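Local coordinates for protein 3-dehydroquinate dehydratase (Enterococcus faecalis, PDB 4PH6) that catalyses the cis-dehydration of 3-dehydroquinate to 3-dehydroshikimate through an imine intermediate, the third step of the chorismate pathway, as a homodimer, at residues E49-L52 with D53-E56; C65-S68 with Q69-M72. All coordinates share one frame; numbering follows the deposited sequence.

Contact 1 of 2, residues E49-L52 with D53-E56; sequences EWRL and DYYE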
loop_
_atom_site.group_PDB
_atom_site.type_symbol
_atom_site.label_atom_id
_atom_site.label_comp_id
_atom_site.label_asym_id
_atom_site.label_seq_id
_atom_site.Cartn_x
_atom_site.Cartn_y
_atom_site.Cartn_z
ATOM N N GLU A 49 -18.743 14.747 1.526
ATOM C CA GLU A 49 -18.246 15.918 2.222
ATOM C C GLU A 49 -18.446 17.161 1.368
ATOM O O GLU A 49 -17.871 17.286 0.288
ATOM C CB GLU A 49 -16.765 15.765 2.586
ATOM C CG GLU A 49 -16.181 17.005 3.247
ATOM C CD GLU A 49 -14.650 16.978 3.345
ATOM O OE1 GLU A 49 -14.124 17.176 4.468
ATOM O OE2 GLU A 49 -13.982 16.767 2.298
ATOM N N TRP A 50 -19.256 18.094 1.840
ATOM C CA TRP A 50 -19.374 19.350 1.119
ATOM C C TRP A 50 -18.320 20.314 1.660
ATOM O O TRP A 50 -18.331 20.663 2.842
ATOM C CB TRP A 50 -20.790 19.934 1.242
ATOM C CG TRP A 50 -20.914 21.280 0.630
ATOM C CD1 TRP A 50 -20.147 21.805 -0.373
ATOM C CD2 TRP A 50 -21.847 22.306 0.994
ATOM N NE1 TRP A 50 -20.554 23.080 -0.659
ATOM C CE2 TRP A 50 -21.596 23.411 0.168
ATOM C CE3 TRP A 50 -22.872 22.388 1.944
ATOM C CZ2 TRP A 50 -22.328 24.589 0.262
ATOM C CZ3 TRP A 50 -23.597 23.550 2.034
ATOM C CH2 TRP A 50 -23.328 24.637 1.197
ATOM N N ARG A 51 -17.385 20.719 0.810
ATOM C CA ARG A 51 -16.356 21.661 1.239
ATOM C C ARG A 51 -16.852 23.108 1.149
ATOM O O ARG A 51 -16.965 23.670 0.067
ATOM C CB ARG A 51 -15.077 21.477 0.416
ATOM C CG ARG A 51 -14.267 20.221 0.770
ATOM C CD ARG A 51 -13.452 20.406 2.036
ATOM N NE ARG A 51 -12.544 21.543 1.915
ATOM C CZ ARG A 51 -11.322 21.483 1.388
ATOM N NH1 ARG A 51 -10.848 20.327 0.924
ATOM N NH2 ARG A 51 -10.574 22.579 1.323
ATOM N N LEU A 52 -17.122 23.694 2.310
ATOM C CA LEU A 52 -17.688 25.040 2.424
ATOM C C LEU A 52 -16.785 26.143 1.899
ATOM O O LEU A 52 -17.264 27.137 1.349
ATOM C CB LEU A 52 -18.030 25.340 3.892
ATOM C CG LEU A 52 -19.135 24.446 4.447
ATOM C CD1 LEU A 52 -19.488 24.843 5.861
ATOM C CD2 LEU A 52 -20.365 24.509 3.537
ATOM N N ASP A 53 -15.480 25.968 2.075
ATOM C CA ASP A 53 -14.538 27.039 1.779
ATOM C C ASP A 53 -14.380 27.237 0.267
ATOM O O ASP A 53 -13.779 28.219 -0.170
ATOM C CB ASP A 53 -13.186 26.773 2.461
ATOM C CG ASP A 53 -12.669 25.374 2.221
ATOM O OD1 ASP A 53 -11.640 25.225 1.527
ATOM O OD2 ASP A 53 -13.297 24.419 2.718
ATOM N N TYR A 54 -14.950 26.323 -0.523
ATOM C CA TYR A 54 -15.051 26.517 -1.969
ATOM C C TYR A 54 -16.303 27.310 -2.365
ATOM O O TYR A 54 -16.327 27.937 -3.426
ATOM C CB TYR A 54 -15.075 25.171 -2.700
ATOM C CG TYR A 54 -13.723 24.546 -2.960
ATOM C CD1 TYR A 54 -13.013 24.820 -4.124
ATOM C CD2 TYR A 54 -13.169 23.663 -2.043
ATOM C CE1 TYR A 54 -11.786 24.225 -4.359
ATOM C CE2 TYR A 54 -11.957 23.078 -2.268
ATOM C CZ TYR A 54 -11.267 23.356 -3.423
ATOM O OH TYR A 54 -10.060 22.758 -3.625
ATOM N N TYR A 55 -17.346 27.266 -1.530
ATOM C CA TYR A 55 -18.629 27.877 -1.901
ATOM C C TYR A 55 -18.550 29.400 -2.003
ATOM O O TYR A 55 -18.208 30.073 -1.033
ATOM C CB TYR A 55 -19.730 27.484 -0.913
ATOM C CG TYR A 55 -21.087 28.040 -1.298
ATOM C CD1 TYR A 55 -21.511 28.023 -2.620
ATOM C CD2 TYR A 55 -21.942 28.590 -0.342
ATOM C CE1 TYR A 55 -22.735 28.536 -2.989
ATOM C CE2 TYR A 55 -23.184 29.091 -0.704
ATOM C CZ TYR A 55 -23.568 29.063 -2.030
ATOM O OH TYR A 55 -24.780 29.576 -2.407
ATOM N N GLU A 56 -18.891 29.941 -3.172
ATOM C CA GLU A 56 -18.754 31.378 -3.409
ATOM C C GLU A 56 -19.557 32.264 -2.437
ATOM O O GLU A 56 -19.174 33.413 -2.195
ATOM C CB GLU A 56 -19.148 31.724 -4.854
ATOM C CG GLU A 56 -20.608 31.492 -5.216
ATOM C CD GLU A 56 -20.907 31.774 -6.694
ATOM O OE1 GLU A 56 -20.018 32.280 -7.408
ATOM O OE2 GLU A 56 -22.035 31.478 -7.147
HETATM O O HOH W 1 -8.679 23.187 -0.783
#

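Contact 2 of 2, residues C65-S68 with Q69-M72; sequences CNLS and QQVM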
loop_
_atom_site.group_PDB
_atom_site.type_symbol
_atom_site.label_atom_id
_atom_site.label_comp_id
_atom_site.label_asym_id
_atom_site.label_seq_id
_atom_site.Cartn_x
_atom_site.Cartn_y
_atom_site.Cartn_z
ATOM N N CYS A 65 -26.926 27.613 5.129
ATOM C CA CYS A 65 -27.833 26.719 5.856
ATOM C C CYS A 65 -28.908 26.148 4.930
ATOM O O CYS A 65 -29.185 24.952 4.959
ATOM C CB CYS A 65 -28.492 27.441 7.041
ATOM S SG CYS A 65 -27.356 27.798 8.401
ATOM N N ASN A 66 -29.497 27.015 4.110
ATOM C CA ASN A 66 -30.552 26.621 3.176
ATOM C C ASN A 66 -30.023 25.690 2.108
ATOM O O ASN A 66 -30.623 24.660 1.794
ATOM C CB ASN A 66 -31.179 27.842 2.513
ATOM C CG ASN A 66 -32.200 27.462 1.453
ATOM O OD1 ASN A 66 -33.356 27.170 1.769
ATOM N ND2 ASN A 66 -31.775 27.452 0.189
ATOM N N LEU A 67 -28.889 26.069 1.544
ATOM C CA LEU A 67 -28.245 25.230 0.563
ATOM C C LEU A 67 -27.946 23.863 1.175
ATOM O O LEU A 67 -28.069 22.839 0.496
ATOM C CB LEU A 67 -26.973 25.893 0.040
ATOM C CG LEU A 67 -26.277 25.123 -1.079
ATOM C CD1 LEU A 67 -27.275 24.683 -2.120
ATOM C CD2 LEU A 67 -25.155 25.960 -1.709
ATOM N N SER A 68 -27.579 23.836 2.455
ATOM C CA SER A 68 -27.249 22.565 3.099
ATOM C C SER A 68 -28.489 21.666 3.155
ATOM O O SER A 68 -28.380 20.445 3.049
ATOM C CB SER A 68 -26.676 22.777 4.497
ATOM O OG SER A 68 -27.664 23.227 5.403
ATOM N N GLN A 69 -29.660 22.283 3.289
ATOM C CA GLN A 69 -30.925 21.554 3.290
ATOM C C GLN A 69 -31.207 20.886 1.943
ATOM O O GLN A 69 -31.559 19.706 1.881
ATOM C CB GLN A 69 -32.075 22.493 3.662
ATOM C CG GLN A 69 -32.359 22.539 5.147
ATOM C CD GLN A 69 -32.755 21.173 5.706
ATOM O OE1 GLN A 69 -33.348 20.341 5.008
ATOM N NE2 GLN A 69 -32.447 20.948 6.976
ATOM N N GLN A 70 -31.024 21.647 0.868
ATOM C CA GLN A 70 -31.210 21.157 -0.492
ATOM C C GLN A 70 -30.198 20.076 -0.905
ATOM O O GLN A 70 -30.517 19.177 -1.693
ATOM C CB GLN A 70 -31.140 22.340 -1.444
ATOM C CG GLN A 70 -32.190 23.393 -1.120
ATOM C CD GLN A 70 -31.973 24.684 -1.863
ATOM O OE1 GLN A 70 -30.847 25.158 -1.989
ATOM N NE2 GLN A 70 -33.058 25.262 -2.370
ATOM N N VAL A 71 -28.982 20.179 -0.379
ATOM C CA VAL A 71 -27.955 19.170 -0.593
ATOM C C VAL A 71 -28.346 17.857 0.077
ATOM O O VAL A 71 -28.293 16.798 -0.542
ATOM C CB VAL A 71 -26.591 19.636 -0.048
ATOM C CG1 VAL A 71 -25.693 18.451 0.243
ATOM C CG2 VAL A 71 -25.940 20.588 -1.021
ATOM N N MET A 72 -28.762 17.943 1.339
ATOM C CA MET A 72 -29.213 16.769 2.090
ATOM C C MET A 72 -30.374 16.038 1.417
ATOM O O MET A 72 -30.407 14.804 1.380
ATOM C CB MET A 72 -29.622 17.176 3.500
ATOM C CG MET A 72 -30.165 16.037 4.323
ATOM S SD MET A 72 -28.817 14.982 4.838
ATOM C CE MET A 72 -27.955 16.079 5.980
#

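Contact 1 of 2, residues E49-L52 with D53-E56
D53 takes the guanidinium of R51 side-on, one nitrogen to each carboxylate oxygen. R51 NE bonds D53 OD2 at 3.1 Å, almost straight and in the guanidinium plane. R51 NH2 reaches D53 OD1 at 2.9 Å; that oxygen sits somewhat out of the plane. Both oxygens use their syn lone pairs, and the two flat groups lie nearly coplanar, 19° apart. The R51 chain bends at chi2 and chi3, which turns its NE edge to D53. Y54 CE2 stands over one guanidinium face, 3.9 Å from R51 NH2, and a water joins that NH2 to Y54 OH. The backbone closes a short 3-10 turn here, with a weak bond from Y54 N to R51 O and a firmer one of 2.9 Å from Y55 N to L52 O. Y55 then turns back to W50, whose edge faces the Y55 ring in an offset edge-to-face pair, planes at 61°. Y55 OH is hydrogen-bonded to the side chains of D63 and N57. The turn follows barrel strand 47-51, and E49, W50 and R51 are predicted to bind 3-dehydroquinate. D53 also accepts from the backbone N of R85 and E92. Its two-point grip fixes the rotation of the R51 guanidinium and would partly balance its charge beside R85.

Contact 2 of 2, residues C65-S68 with Q69-M72
The first torsions of N66 and Q70 point their amides at each other across one helical turn. N66 CG is anti to the backbone N (chi1 175°), whereas Q70 CG is anti to its own carbonyl carbon (chi1 -58°), and the Q70 chain then runs extended. This carries Q70 OE1 to 3.3 Å from N66 ND2. The angle is too poor for a hydrogen bond, and the two amides pack obliquely, planes 64° apart. Q70 OE1 also lies 3.6 Å from L67 CD1, so the glutamine end rests beside both a polar and an apolar neighbour.

The backbone keeps regular alpha-helical bonding. Q70 N bonds N66 O at 3.2 Å, in the carbonyl plane. V71 N bonds L67 O at 2.9 Å, nearly in line with the carbonyl. The bonds from Q69 N to C65 O and from M72 N to S68 O continue the i to i+4 pattern. This is helix 61-73 of the (beta/alpha)8 barrel. It forms the crossover between the parallel strands 47-51 and 80-83.

The buried side of the helix carries L67 and V71. Their nearest methyl carbons, L67 CD1 and V71 CG2, are a loose 4.4 Å apart, and V71 CG2 packs closer on L67 O, at 3.4 Å. Both side chains also touch L34 of helix 30-40. On the flank toward helix 97-110, C65 and S68 pack on L107, and S68 OG is hydrogen-bonded to the backbone N of A112.

Overall arrangement
Contact 1 ends strand 47-51, and contact 2 lies on helix 61-73, the next helix in the chain. Their centres are 12 Å apart, and they touch directly. L67 of contact 2 bridges the two aromatic rings of contact 1: its CD2 is 3.5 Å from Y55 CZ and 3.7 Å from W50 CH2. W50 CZ3 also packs on S68 CA at 3.9 Å. The helix thus backs the apolar side of the strand end. R51 faces the predicted substrate site, with its side chain about 3 Å from that of R85 and about 7 Å from that of K173, the predicted Schiff-base lysine. Contact 2 is packing behind that predicted site, joined to it through W50.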